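Local coordinates for protein D-xylonate dehydratase (Caulobacter crescentus, PDB 5OYN) that dehydrates D-xylonate to 2-dehydro-3-deoxy-D-arabinonate in D-xylose breakdown, and D-gluconate about as efficiently, using a [2Fe-2S] cluster and a magnesium ion, at residues Ile56-Thr62 with Ile128-Thr134; Asp65-Cys69 with His97-Glu101; Asp111-Ser115 with Pro142-Met146; Val157-Gly161 with Arg243-Ala247; Ser470-Asn475 with Gly496-Ala502. One frame throughout, in Å; residues are numbered along the deposited sequence.

Contact 1 (Ile56-Thr62 with Ile128-Thr134); sequences IIGIAQT and IDAVVLT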
# COMPACT_ATOMS: atom_id res chain seq x y z
N ILE A 56 2.32 -23.41 0.95
CA ILE A 56 2.37 -22.15 0.21
C ILE A 56 1.00 -21.95 -0.42
O ILE A 56 0.60 -22.72 -1.31
CB ILE A 56 3.46 -22.16 -0.86
CG1 ILE A 56 4.82 -22.58 -0.27
CG2 ILE A 56 3.55 -20.81 -1.50
CD1 ILE A 56 5.17 -21.92 1.06
N ILE A 57 0.28 -20.93 0.02
CA ILE A 57 -1.04 -20.60 -0.52
C ILE A 57 -0.88 -19.50 -1.56
O ILE A 57 -0.57 -18.36 -1.23
CB ILE A 57 -2.02 -20.17 0.58
CG1 ILE A 57 -1.95 -21.14 1.76
CG2 ILE A 57 -3.43 -20.08 0.00
CD1 ILE A 57 -2.69 -22.44 1.51
N GLY A 58 -1.09 -19.82 -2.83
CA GLY A 58 -1.17 -18.79 -3.83
C GLY A 58 -2.45 -17.98 -3.69
O GLY A 58 -3.48 -18.47 -3.24
N ILE A 59 -2.36 -16.70 -4.05
CA ILE A 59 -3.52 -15.82 -4.18
C ILE A 59 -3.45 -15.25 -5.60
O ILE A 59 -2.53 -14.49 -5.91
CB ILE A 59 -3.54 -14.71 -3.12
CG1 ILE A 59 -3.44 -15.30 -1.71
CG2 ILE A 59 -4.83 -13.90 -3.17
CD1 ILE A 59 -3.35 -14.25 -0.63
N ALA A 60 -4.39 -15.63 -6.46
CA ALA A 60 -4.35 -15.17 -7.84
C ALA A 60 -5.08 -13.83 -7.91
O ALA A 60 -6.31 -13.77 -7.94
CB ALA A 60 -4.96 -16.19 -8.79
N GLN A 61 -4.28 -12.75 -7.91
CA GLN A 61 -4.79 -11.38 -7.87
C GLN A 61 -5.31 -10.97 -9.24
O GLN A 61 -4.60 -11.05 -10.24
CB GLN A 61 -3.68 -10.43 -7.44
CG GLN A 61 -4.11 -8.98 -7.43
CD GLN A 61 -5.23 -8.73 -6.44
OE1 GLN A 61 -6.41 -8.89 -6.77
NE2 GLN A 61 -4.88 -8.36 -5.21
N THR A 62 -6.54 -10.48 -9.27
CA THR A 62 -7.12 -10.01 -10.52
C THR A 62 -7.36 -8.51 -10.55
O THR A 62 -7.60 -7.96 -11.63
CB THR A 62 -8.43 -10.75 -10.81
OG1 THR A 62 -9.34 -10.58 -9.71
CG2 THR A 62 -8.15 -12.24 -11.07
N ILE A 128 3.50 -24.03 -5.38
CA ILE A 128 2.19 -23.59 -4.91
C ILE A 128 1.38 -24.83 -4.53
O ILE A 128 1.31 -25.79 -5.30
CB ILE A 128 1.47 -22.76 -5.98
CG1 ILE A 128 2.21 -21.43 -6.18
CG2 ILE A 128 0.01 -22.52 -5.60
CD1 ILE A 128 1.94 -20.79 -7.52
N ASP A 129 0.79 -24.80 -3.34
CA ASP A 129 0.03 -25.93 -2.82
C ASP A 129 -1.47 -25.76 -3.03
O ASP A 129 -2.10 -26.59 -3.68
CB ASP A 129 0.33 -26.13 -1.34
CG ASP A 129 1.75 -26.53 -1.11
OD1 ASP A 129 2.27 -27.30 -1.96
OD2 ASP A 129 2.35 -26.06 -0.11
N ALA A 130 -2.05 -24.73 -2.44
CA ALA A 130 -3.45 -24.39 -2.64
C ALA A 130 -3.52 -22.99 -3.24
O ALA A 130 -2.51 -22.28 -3.33
CB ALA A 130 -4.23 -24.47 -1.32
N VAL A 131 -4.72 -22.59 -3.65
CA VAL A 131 -4.92 -21.30 -4.29
C VAL A 131 -6.21 -20.65 -3.81
O VAL A 131 -7.18 -21.32 -3.45
CB VAL A 131 -4.90 -21.42 -5.82
CG1 VAL A 131 -6.16 -22.10 -6.31
CG2 VAL A 131 -4.74 -20.05 -6.46
N VAL A 132 -6.19 -19.32 -3.76
CA VAL A 132 -7.37 -18.51 -3.54
C VAL A 132 -7.59 -17.70 -4.81
O VAL A 132 -6.77 -16.85 -5.16
CB VAL A 132 -7.22 -17.60 -2.33
CG1 VAL A 132 -8.44 -16.69 -2.21
CG2 VAL A 132 -7.03 -18.43 -1.08
N LEU A 133 -8.67 -18.01 -5.52
CA LEU A 133 -8.99 -17.36 -6.79
C LEU A 133 -9.84 -16.13 -6.50
O LEU A 133 -10.96 -16.24 -5.99
CB LEU A 133 -9.74 -18.33 -7.72
CG LEU A 133 -9.10 -19.68 -8.03
CD1 LEU A 133 -10.09 -20.58 -8.70
CD2 LEU A 133 -7.86 -19.53 -8.90
N THR A 134 -9.30 -14.94 -6.81
CA THR A 134 -10.05 -13.70 -6.66
C THR A 134 -10.80 -13.44 -7.96
O THR A 134 -10.24 -13.61 -9.04
CB THR A 134 -9.12 -12.52 -6.32
OG1 THR A 134 -8.25 -12.24 -7.43
CG2 THR A 134 -8.26 -12.80 -5.08

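Contact 2 (Asp65-Cys69 with His97-Glu101); sequences DISPC and HPIFE. With MG (magnesium ion), chain E; FES (Fe2/s2 (inorganic) cluster), chain F.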
# COMPACT_ATOMS: atom_id res chain seq x y z
N ASP A 65 -5.53 -1.23 -11.64
CA ASP A 65 -6.06 0.00 -12.22
C ASP A 65 -6.79 -0.25 -13.53
O ASP A 65 -7.76 0.45 -13.84
CB ASP A 65 -4.93 1.01 -12.46
CG ASP A 65 -4.32 1.56 -11.16
OD1 ASP A 65 -4.93 1.38 -10.08
OD2 ASP A 65 -3.24 2.18 -11.23
N ILE A 66 -6.33 -1.23 -14.32
CA ILE A 66 -6.96 -1.58 -15.59
C ILE A 66 -8.21 -2.42 -15.42
O ILE A 66 -8.98 -2.59 -16.38
CB ILE A 66 -5.98 -2.34 -16.51
CG1 ILE A 66 -6.14 -1.91 -17.97
CG2 ILE A 66 -6.17 -3.84 -16.40
CD1 ILE A 66 -5.48 -0.60 -18.26
N SER A 67 -8.44 -2.96 -14.22
CA SER A 67 -9.55 -3.87 -13.95
C SER A 67 -10.36 -3.33 -12.78
O SER A 67 -10.33 -3.88 -11.68
CB SER A 67 -9.04 -5.28 -13.65
OG SER A 67 -10.05 -6.25 -13.92
N PRO A 68 -11.11 -2.25 -12.99
CA PRO A 68 -11.84 -1.63 -11.87
C PRO A 68 -12.85 -2.54 -11.18
O PRO A 68 -13.09 -2.37 -9.97
CB PRO A 68 -12.52 -0.42 -12.53
CG PRO A 68 -12.45 -0.68 -13.99
CD PRO A 68 -11.21 -1.44 -14.21
N CYS A 69 -13.47 -3.49 -11.89
CA CYS A 69 -14.43 -4.38 -11.26
C CYS A 69 -13.80 -5.31 -10.25
O CYS A 69 -14.50 -5.79 -9.34
CB CYS A 69 -15.14 -5.22 -12.31
SG CYS A 69 -15.79 -4.24 -13.64
N HIS A 97 -3.34 -12.60 -16.22
CA HIS A 97 -3.68 -11.72 -17.33
C HIS A 97 -4.90 -10.89 -16.95
O HIS A 97 -5.88 -11.44 -16.42
CB HIS A 97 -3.94 -12.57 -18.57
CG HIS A 97 -4.28 -11.78 -19.79
ND1 HIS A 97 -3.38 -10.92 -20.39
CD2 HIS A 97 -5.42 -11.71 -20.52
CE1 HIS A 97 -3.96 -10.35 -21.44
NE2 HIS A 97 -5.19 -10.81 -21.54
N PRO A 98 -4.87 -9.57 -17.13
CA PRO A 98 -6.00 -8.73 -16.72
C PRO A 98 -7.15 -8.83 -17.69
O PRO A 98 -6.97 -9.05 -18.89
CB PRO A 98 -5.41 -7.32 -16.72
CG PRO A 98 -4.35 -7.37 -17.74
CD PRO A 98 -3.73 -8.75 -17.58
N ILE A 99 -8.36 -8.65 -17.16
CA ILE A 99 -9.58 -8.72 -17.95
C ILE A 99 -10.56 -7.68 -17.44
O ILE A 99 -10.98 -7.72 -16.28
CB ILE A 99 -10.24 -10.11 -17.91
CG1 ILE A 99 -9.22 -11.23 -18.22
CG2 ILE A 99 -11.44 -10.13 -18.84
CD1 ILE A 99 -9.84 -12.62 -18.41
N PHE A 100 -10.93 -6.74 -18.32
CA PHE A 100 -11.89 -5.68 -18.02
C PHE A 100 -12.87 -5.70 -19.19
O PHE A 100 -12.55 -5.21 -20.27
CB PHE A 100 -11.20 -4.33 -17.87
CG PHE A 100 -12.14 -3.16 -17.68
CD1 PHE A 100 -13.43 -3.35 -17.17
CD2 PHE A 100 -11.73 -1.86 -17.99
CE1 PHE A 100 -14.29 -2.28 -17.00
CE2 PHE A 100 -12.59 -0.78 -17.82
CZ PHE A 100 -13.88 -0.99 -17.33
N GLU A 101 -14.06 -6.26 -18.95
CA GLU A 101 -15.00 -6.51 -20.03
C GLU A 101 -15.44 -5.22 -20.73
O GLU A 101 -15.62 -5.20 -21.96
CB GLU A 101 -16.21 -7.28 -19.49
CG GLU A 101 -17.34 -7.42 -20.50
CD GLU A 101 -17.40 -8.82 -21.12
OE1 GLU A 101 -18.47 -9.14 -21.71
OE2 GLU A 101 -16.39 -9.57 -21.01
MG MG E . -19.91 -9.45 -20.24
FE1 FES F . -16.50 -5.89 -15.09
FE2 FES F . -19.36 -5.64 -16.11
S1 FES F . -17.50 -4.51 -16.49
S2 FES F . -18.45 -6.60 -14.35
O HOH W 1 -21.89 -9.30 -19.39

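Contact 3 (Asp111-Ser115 with Pro142-Met146); sequences DRNLS and PAGIM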
# COMPACT_ATOMS: atom_id res chain seq x y z
N ASP A 111 -10.04 -13.17 -23.82
CA ASP A 111 -9.04 -13.20 -22.76
C ASP A 111 -9.22 -14.35 -21.78
O ASP A 111 -8.26 -14.73 -21.12
CB ASP A 111 -9.05 -11.87 -22.02
CG ASP A 111 -8.35 -10.77 -22.80
OD1 ASP A 111 -7.41 -11.12 -23.56
OD2 ASP A 111 -8.73 -9.59 -22.68
N ARG A 112 -10.43 -14.91 -21.69
CA ARG A 112 -10.67 -15.94 -20.69
C ARG A 112 -9.73 -17.12 -20.90
O ARG A 112 -9.13 -17.63 -19.95
CB ARG A 112 -12.11 -16.39 -20.74
CG ARG A 112 -12.47 -17.33 -19.62
CD ARG A 112 -13.71 -18.12 -19.96
NE ARG A 112 -13.37 -19.27 -20.77
CZ ARG A 112 -14.22 -19.92 -21.56
NH1 ARG A 112 -15.49 -19.53 -21.64
NH2 ARG A 112 -13.80 -20.96 -22.25
N ASN A 113 -9.56 -17.54 -22.15
CA ASN A 113 -8.70 -18.68 -22.42
C ASN A 113 -7.23 -18.31 -22.26
O ASN A 113 -6.44 -19.11 -21.73
CB ASN A 113 -9.00 -19.24 -23.81
CG ASN A 113 -10.33 -20.01 -23.87
OD1 ASN A 113 -10.81 -20.55 -22.87
ND2 ASN A 113 -10.93 -20.07 -25.06
N LEU A 114 -6.85 -17.10 -22.68
CA LEU A 114 -5.48 -16.63 -22.51
C LEU A 114 -5.11 -16.52 -21.03
O LEU A 114 -4.01 -16.90 -20.63
CB LEU A 114 -5.29 -15.29 -23.21
CG LEU A 114 -3.93 -14.60 -23.06
CD1 LEU A 114 -2.78 -15.50 -23.46
CD2 LEU A 114 -3.89 -13.31 -23.87
N SER A 115 -6.01 -15.99 -20.21
CA SER A 115 -5.76 -15.96 -18.78
C SER A 115 -5.68 -17.38 -18.22
O SER A 115 -4.83 -17.68 -17.37
CB SER A 115 -6.85 -15.14 -18.09
OG SER A 115 -6.68 -15.07 -16.69
N PRO A 142 -14.82 -17.93 -14.46
CA PRO A 142 -14.53 -19.17 -15.21
C PRO A 142 -13.05 -19.35 -15.51
O PRO A 142 -12.51 -20.44 -15.29
CB PRO A 142 -15.37 -19.01 -16.48
CG PRO A 142 -15.61 -17.55 -16.62
CD PRO A 142 -15.73 -17.05 -15.22
N ALA A 143 -12.38 -18.30 -16.00
CA ALA A 143 -10.95 -18.40 -16.25
C ALA A 143 -10.20 -18.92 -15.03
O ALA A 143 -9.30 -19.76 -15.17
CB ALA A 143 -10.40 -17.03 -16.67
N GLY A 144 -10.56 -18.46 -13.84
CA GLY A 144 -9.89 -18.94 -12.64
C GLY A 144 -10.21 -20.40 -12.35
O GLY A 144 -9.31 -21.23 -12.19
N ILE A 145 -11.50 -20.73 -12.30
CA ILE A 145 -11.90 -22.10 -11.97
C ILE A 145 -11.39 -23.08 -13.02
O ILE A 145 -10.84 -24.14 -12.68
CB ILE A 145 -13.42 -22.17 -11.81
CG1 ILE A 145 -13.83 -21.25 -10.66
CG2 ILE A 145 -13.84 -23.61 -11.58
CD1 ILE A 145 -15.30 -21.20 -10.41
N MET A 146 -11.52 -22.74 -14.30
CA MET A 146 -10.96 -23.59 -15.35
C MET A 146 -9.50 -23.93 -15.08
O MET A 146 -9.10 -25.10 -15.11
CB MET A 146 -11.11 -22.91 -16.71
CG MET A 146 -12.52 -22.98 -17.25
SD MET A 146 -12.83 -21.78 -18.57
CE MET A 146 -11.37 -21.96 -19.59

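Contact 4 (Val157-Gly161 with Arg243-Ala247); sequences VLSGG and RGQMA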
# COMPACT_ATOMS: atom_id res chain seq x y z
N VAL A 157 -12.85 -19.93 -4.33
CA VAL A 157 -13.12 -18.65 -4.99
C VAL A 157 -13.44 -17.61 -3.94
O VAL A 157 -14.16 -17.88 -2.97
CB VAL A 157 -14.28 -18.77 -6.00
CG1 VAL A 157 -14.85 -17.39 -6.31
CG2 VAL A 157 -13.82 -19.47 -7.28
N LEU A 158 -12.87 -16.42 -4.11
CA LEU A 158 -13.25 -15.24 -3.34
C LEU A 158 -13.80 -14.21 -4.31
O LEU A 158 -13.09 -13.78 -5.23
CB LEU A 158 -12.07 -14.67 -2.56
CG LEU A 158 -12.42 -13.41 -1.75
CD1 LEU A 158 -13.55 -13.67 -0.74
CD2 LEU A 158 -11.21 -12.90 -1.06
N SER A 159 -15.05 -13.83 -4.13
CA SER A 159 -15.71 -12.87 -5.01
C SER A 159 -15.40 -11.46 -4.54
O SER A 159 -15.30 -11.20 -3.34
CB SER A 159 -17.22 -13.09 -5.02
OG SER A 159 -17.55 -14.43 -5.32
N GLY A 160 -15.26 -10.54 -5.50
CA GLY A 160 -15.18 -9.13 -5.15
C GLY A 160 -16.51 -8.58 -4.65
O GLY A 160 -16.57 -7.90 -3.63
N GLY A 161 -17.60 -8.90 -5.37
CA GLY A 161 -18.91 -8.38 -5.06
C GLY A 161 -19.31 -7.26 -5.99
O GLY A 161 -18.47 -6.65 -6.66
N ARG A 243 -17.58 -8.11 3.27
CA ARG A 243 -16.71 -8.63 2.22
C ARG A 243 -15.30 -8.87 2.74
O ARG A 243 -14.66 -9.88 2.41
CB ARG A 243 -16.68 -7.68 1.04
CG ARG A 243 -15.58 -7.97 0.07
CD ARG A 243 -15.74 -9.33 -0.58
NE ARG A 243 -17.00 -9.44 -1.32
CZ ARG A 243 -17.61 -10.60 -1.59
NH1 ARG A 243 -17.07 -11.74 -1.20
NH2 ARG A 243 -18.75 -10.60 -2.27
N GLY A 244 -14.78 -7.95 3.55
CA GLY A 244 -13.44 -8.14 4.08
C GLY A 244 -13.40 -9.20 5.15
O GLY A 244 -12.40 -9.92 5.28
N GLN A 245 -14.47 -9.33 5.93
CA GLN A 245 -14.59 -10.47 6.82
C GLN A 245 -14.63 -11.78 6.04
O GLN A 245 -13.94 -12.75 6.38
CB GLN A 245 -15.83 -10.32 7.68
CG GLN A 245 -15.62 -9.30 8.74
CD GLN A 245 -16.89 -8.88 9.38
OE1 GLN A 245 -17.97 -9.08 8.82
NE2 GLN A 245 -16.79 -8.29 10.57
N MET A 246 -15.41 -11.81 4.97
CA MET A 246 -15.46 -13.01 4.15
C MET A 246 -14.09 -13.31 3.57
O MET A 246 -13.69 -14.48 3.46
CB MET A 246 -16.50 -12.85 3.05
CG MET A 246 -16.45 -13.93 2.00
SD MET A 246 -17.14 -15.48 2.65
CE MET A 246 -18.78 -14.97 3.16
N ALA A 247 -13.34 -12.27 3.21
CA ALA A 247 -12.02 -12.50 2.63
C ALA A 247 -11.10 -13.15 3.66
O ALA A 247 -10.31 -14.03 3.32
CB ALA A 247 -11.44 -11.19 2.12

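Contact 5 (Ser470-Asn475 with Gly496-Ala502); sequences SAEVVN and GRQSGTA. With MG (magnesium ion), chain E.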
# COMPACT_ATOMS: atom_id res chain seq x y z
N SER A 470 -16.45 -14.42 -29.19
CA SER A 470 -17.83 -13.98 -29.39
C SER A 470 -18.04 -12.61 -28.77
O SER A 470 -17.35 -12.22 -27.82
CB SER A 470 -18.79 -15.01 -28.80
OG SER A 470 -18.22 -15.57 -27.62
N ALA A 471 -19.00 -11.85 -29.31
CA ALA A 471 -19.21 -10.46 -28.92
C ALA A 471 -20.63 -10.22 -28.42
O ALA A 471 -21.59 -10.84 -28.89
CB ALA A 471 -18.91 -9.51 -30.07
N GLU A 472 -20.76 -9.30 -27.47
CA GLU A 472 -22.04 -8.93 -26.87
C GLU A 472 -22.71 -7.89 -27.77
O GLU A 472 -22.72 -6.70 -27.47
CB GLU A 472 -21.86 -8.39 -25.46
CG GLU A 472 -21.36 -9.40 -24.42
CD GLU A 472 -21.11 -8.79 -23.03
OE1 GLU A 472 -21.12 -7.55 -22.84
OE2 GLU A 472 -20.88 -9.61 -22.08
N VAL A 473 -23.28 -8.36 -28.88
CA VAL A 473 -23.89 -7.44 -29.86
C VAL A 473 -25.29 -7.85 -30.30
O VAL A 473 -25.84 -7.26 -31.25
CB VAL A 473 -22.99 -7.28 -31.10
CG1 VAL A 473 -21.69 -6.57 -30.74
CG2 VAL A 473 -22.73 -8.63 -31.76
N VAL A 474 -25.90 -8.84 -29.64
CA VAL A 474 -27.18 -9.35 -30.11
C VAL A 474 -28.35 -8.50 -29.61
O VAL A 474 -29.41 -8.45 -30.26
CB VAL A 474 -27.34 -10.83 -29.72
CG1 VAL A 474 -28.73 -11.34 -30.10
CG2 VAL A 474 -26.27 -11.67 -30.41
N ASN A 475 -28.22 -7.82 -28.47
CA ASN A 475 -29.35 -7.03 -27.97
C ASN A 475 -29.60 -5.80 -28.85
O ASN A 475 -29.55 -4.66 -28.38
CB ASN A 475 -29.15 -6.64 -26.50
CG ASN A 475 -27.81 -5.95 -26.22
OD1 ASN A 475 -26.75 -6.39 -26.68
ND2 ASN A 475 -27.85 -4.87 -25.44
N GLY A 496 -23.61 -14.32 -31.96
CA GLY A 496 -22.85 -13.75 -30.87
C GLY A 496 -23.59 -13.82 -29.56
O GLY A 496 -24.51 -14.64 -29.37
N ARG A 497 -23.19 -12.95 -28.63
CA ARG A 497 -23.70 -12.90 -27.26
C ARG A 497 -24.36 -11.55 -27.00
O ARG A 497 -24.48 -10.71 -27.89
CB ARG A 497 -22.58 -13.18 -26.25
CG ARG A 497 -21.55 -14.23 -26.72
CD ARG A 497 -20.59 -14.68 -25.64
NE ARG A 497 -20.38 -13.63 -24.65
CZ ARG A 497 -19.46 -12.67 -24.76
NH1 ARG A 497 -18.65 -12.65 -25.79
NH2 ARG A 497 -19.36 -11.74 -23.82
N GLN A 498 -24.82 -11.35 -25.77
CA GLN A 498 -25.27 -10.04 -25.31
C GLN A 498 -24.88 -9.90 -23.86
O GLN A 498 -24.63 -10.90 -23.17
CB GLN A 498 -26.78 -9.86 -25.46
CG GLN A 498 -27.57 -10.57 -24.39
CD GLN A 498 -29.06 -10.50 -24.64
OE1 GLN A 498 -29.52 -9.93 -25.63
NE2 GLN A 498 -29.83 -11.07 -23.72
N SER A 499 -24.81 -8.66 -23.38
CA SER A 499 -24.41 -8.43 -22.00
C SER A 499 -25.38 -9.12 -21.05
O SER A 499 -26.60 -9.11 -21.26
CB SER A 499 -24.35 -6.94 -21.69
OG SER A 499 -23.91 -6.70 -20.36
N GLY A 500 -24.84 -9.72 -19.99
CA GLY A 500 -25.68 -10.32 -18.97
C GLY A 500 -26.65 -9.32 -18.37
O GLY A 500 -27.57 -9.68 -17.64
N THR A 501 -26.43 -8.06 -18.67
CA THR A 501 -27.27 -6.97 -18.23
C THR A 501 -28.34 -6.61 -19.24
O THR A 501 -29.08 -5.64 -19.03
CB THR A 501 -26.38 -5.74 -17.94
OG1 THR A 501 -25.78 -5.29 -19.16
CG2 THR A 501 -25.27 -6.14 -16.99
N ALA A 502 -28.43 -7.35 -20.35
CA ALA A 502 -29.44 -7.03 -21.35
C ALA A 502 -30.82 -7.43 -20.86
O ALA A 502 -30.98 -8.43 -20.16
CB ALA A 502 -29.13 -7.71 -22.68
MG MG E . -19.91 -9.45 -20.24
O HOH W 1 -21.89 -9.30 -19.39

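Contact 1 (Ile56-Thr62 with Ile128-Thr134)
Ile57 and Ile59 lean over the same side of the sheet as Ala130 and Val132, and this is where most of the side-chain packing lies. Ile57 uses both branches: CD1 rests on Ala130 CB at 3.8 Å, while CG2 touches Val132 CG2, the two side chains meeting at a slant. One step further, Ile59 CG2 meets Thr134 CG2 at 4.1 Å, the two side chains crossing at nearly a right angle. Helices 73-87 and 241-259 pack onto this side, with Ile254 touching Ile57, Ala130 and Val132. Gly58, Ala60, Val131 and Leu133 make up the other face, where side chains meet less: Val131 CG2 lies over the Gly58 backbone, and Ala60 CB only just reaches Leu133 CD2.

Both strands are inner members of the four-stranded parallel sheet of the N-terminal region, running side by side about 20° apart. Their ladder includes Gly58 N to Ala130 O and Val132 N to Gly58 O, both 2.9 Å.

Each end is closed by a side chain. At the start, Asp129 OD2 accepts Ile56 N at 2.9 Å on its anti side, well out of the carboxylate plane, and the same oxygen is also bonded to Ser20 OG. At the far end Thr134 has OG1 between its backbone N and carbonyl carbon (chi1 66°), which brings the hydroxyl into the carbonyl plane of Ala60, where it donates to a lone pair of Ala60 O over 2.5 Å. The weak bond from Thr62 N ends on this same OG1, at 3.1 Å.

Contact 2 (Asp65-Cys69 with His97-Glu101)
Pro68 sets CD over the centre of the Phe100 ring, the two side chains crossing at about a right angle, and the aromatic contacts are the heart of this meeting of two loops. Pro68 CD stands 3.8 Å from the ring centroid, only 9° off the normal, a CH-pi contact, with CG drawn toward Phe100 CZ. Phe100 CG is anti to its backbone N (chi1 175°), a setting that swings the ring across to the 65-69 loop. Cys69 SG approaches the ring obliquely, 5.2 Å from the centroid, as a sulfur-aromatic contact. Phe40 of the second subunit packs edge-to-face with Phe100.

A further apolar contact lies at the far end, where Ile66 CG2 meets Pro98 CB at 3.6 Å.

One hydrogen bond joins the loops: Ser67 OG donates to Ile99 O over 2.9 Å, coming from well above the carbonyl plane instead of along a lone pair. Tyr126 OH of the second subunit bonds Phe100 N.

Metal bonds finish the account. Cys69 SG holds iron FE1 at 2.3 Å, an iron shared with Cys137. At the ring edge, Phe100 CE1 is 3.9 Å from cluster sulfur S1. Next along the chain, Glu101 turns away from the 65-69 loop and gives OE1 to magnesium at 2.1 Å, while its OE2 bonds NZ of the carboxylated lysine at position 139. Two neighbouring loops thus serve the two metal centres of an IlvD/Edd dehydratase active site.

Contact 3 (Asp111-Ser115 with Pro142-Met146)
Arg112 reaches over to the 142-146 helix and touches three of its residues in turn. The aliphatic part comes first: CG sits on Ala143 CB at 3.6 Å, and CD lies 3.9 Å from Pro142 CG, the two side chains crossing at about a right angle. The chain then bends at chi3 (83°), and this turns one face of the guanidinium onto Met146 SD, which lies 3.4 Å from Arg112 NE.

Ala143 is the small residue at the narrowest point. Its methyl touches both Arg112 CG and Arg112 O, each at 3.6 Å, and Arg112 CA and Ala143 CA come within 5.1 Å. Here helices 109-125 and 141-151, the ones before and after strand 130-135 in the alpha/beta fold, run roughly the same way at a crossing angle of -33°, with axes 8.7 Å apart.

Met146 bends at chi3 too, carrying CE past the guanidinium to Asn113 OD1 at 3.6 Å. Arg112 NH2 donates to that oxygen over 3.1 Å, with OD1 lying 28° out of the guanidinium plane. NH2 also donates to Gly579 O and NH1 to His292 ND1, while Asn113 ND2 goes to Gly580 O. A leucine in place of Arg112 would probably leave Asn113 OD1, Gly579 O and His292 ND1 without their donor and take the flat partner off the Met146 sulfur.

Contact 4 (Val157-Gly161 with Arg243-Ala247)
Arg243 drives its guanidinium against the backbone of Ser159 and Gly160, just where strand 155-159 ends, and this is the close-packed half of the contact. Bends at chi2 (63°) and chi3 (60°) turn one face of the flat group to the peptide: Ser159 C sits 3.7 Å above the guanidinium plane, over its centre. Ser159 O lies over that face too, and Gly160 O is 2.8 Å from NE. Gly161 CA follows at 3.6 Å from NH2, and with phi at 102° Gly161 takes a backbone shape that a side chain would oppose.

A second close patch is apolar. Leu158 spreads its two methyls on helix 241-259, CD2 against Ala247 CB at 3.6 Å and CD1 near Ala247 CA. Strand and helix run nearly antiparallel, the usual layering of helix on sheet in an alpha/beta domain, and Val80 of helix 73-87 touches both Leu158 and Ala247.

Packing is looser at Met246, the partly exposed residue of the contact: its CG is 4.0 Å from Leu158 CD1, the two side chains passing in opposite directions, and the rest of the chain leads away. The helix meets the third subunit through Gln245, bonded to its Ile45 O.

Arg243 NH2 donates to Ile236 O and Cys233 O, so the buried charge is probably offset by the carbonyl oxygens round it, those of the neighbouring loop through hydrogen bonds and those after the strand by closeness.

Contact 5 (Ser470-Asn475 with Gly496-Ala502)
Arg497 and Glu472 both start with CG anti to the carbonyl carbon, beside the backbone N, and then diverge: Glu472 runs on extended (chi2 177°), whereas Arg497 bends at chi3 (-29°), and their ends meet beside the magnesium ion. Glu472 is the centre of an inverse gamma turn, and the opposing loop closes with a type I beta turn from Ser499 to Ala502.

The backbones are joined by a single bridge. Arg497 N donates to Ala471 O at 2.7 Å, and Arg497 O receives Val474 N at 2.9 Å, with a weaker bond from Val473 N.

Across this bridge Arg497 NH2 reaches Glu472 OE2 at 3.1 Å, a salt bridge with a weak, bent hydrogen bond, the two flat groups being turned 59° apart. NH1 bonds Ser470 OG weakly, while NE is taken by Asn288 OD1. A methionine in place of Arg497 would probably leave Asn288 OD1 without its donor and Glu472 OE2 without its guanidinium partner, so that this carboxylate might be less firmly directed at the metal.

Farther along, Asn475 CB touches Gln498 OE1 at 3.4 Å, the amides nearly perpendicular, and Gln498 OE1 is bonded to Ser506 OG. Ser499 OG and Thr501 OG1 share a hydrogen bond within the turn. Glu472 OE2 binds magnesium at 2.1 Å, and the water on the same ion, 2.2 Å from it, accepts Gly500 N.

Contacts 1 and 4 share one parallel sheet, Leu133 O and Leu158 N lying 2.7 Å apart between adjacent strands. Contact 3 packs against both, through Leu133 CD1 on Gly144 O and Ile145 CG1 on Val157 CG2. It also meets contact 2, where His97 NE2 makes a weak hydrogen bond to Asp111 OD1. Contact 2, nested in the chain loop closed by contact 1, supplies Cys69 to the [2Fe-2S] cluster and Glu101 to the magnesium ion. There contact 5 brings in the C-terminal family region: Glu101 and Glu472 bind the same magnesium, and Arg497 NH2 forms a salt bridge to Glu101 OE1 at 3.5 Å. Contact 1 stays remote from contact 5, about 17 Å between nearest atoms.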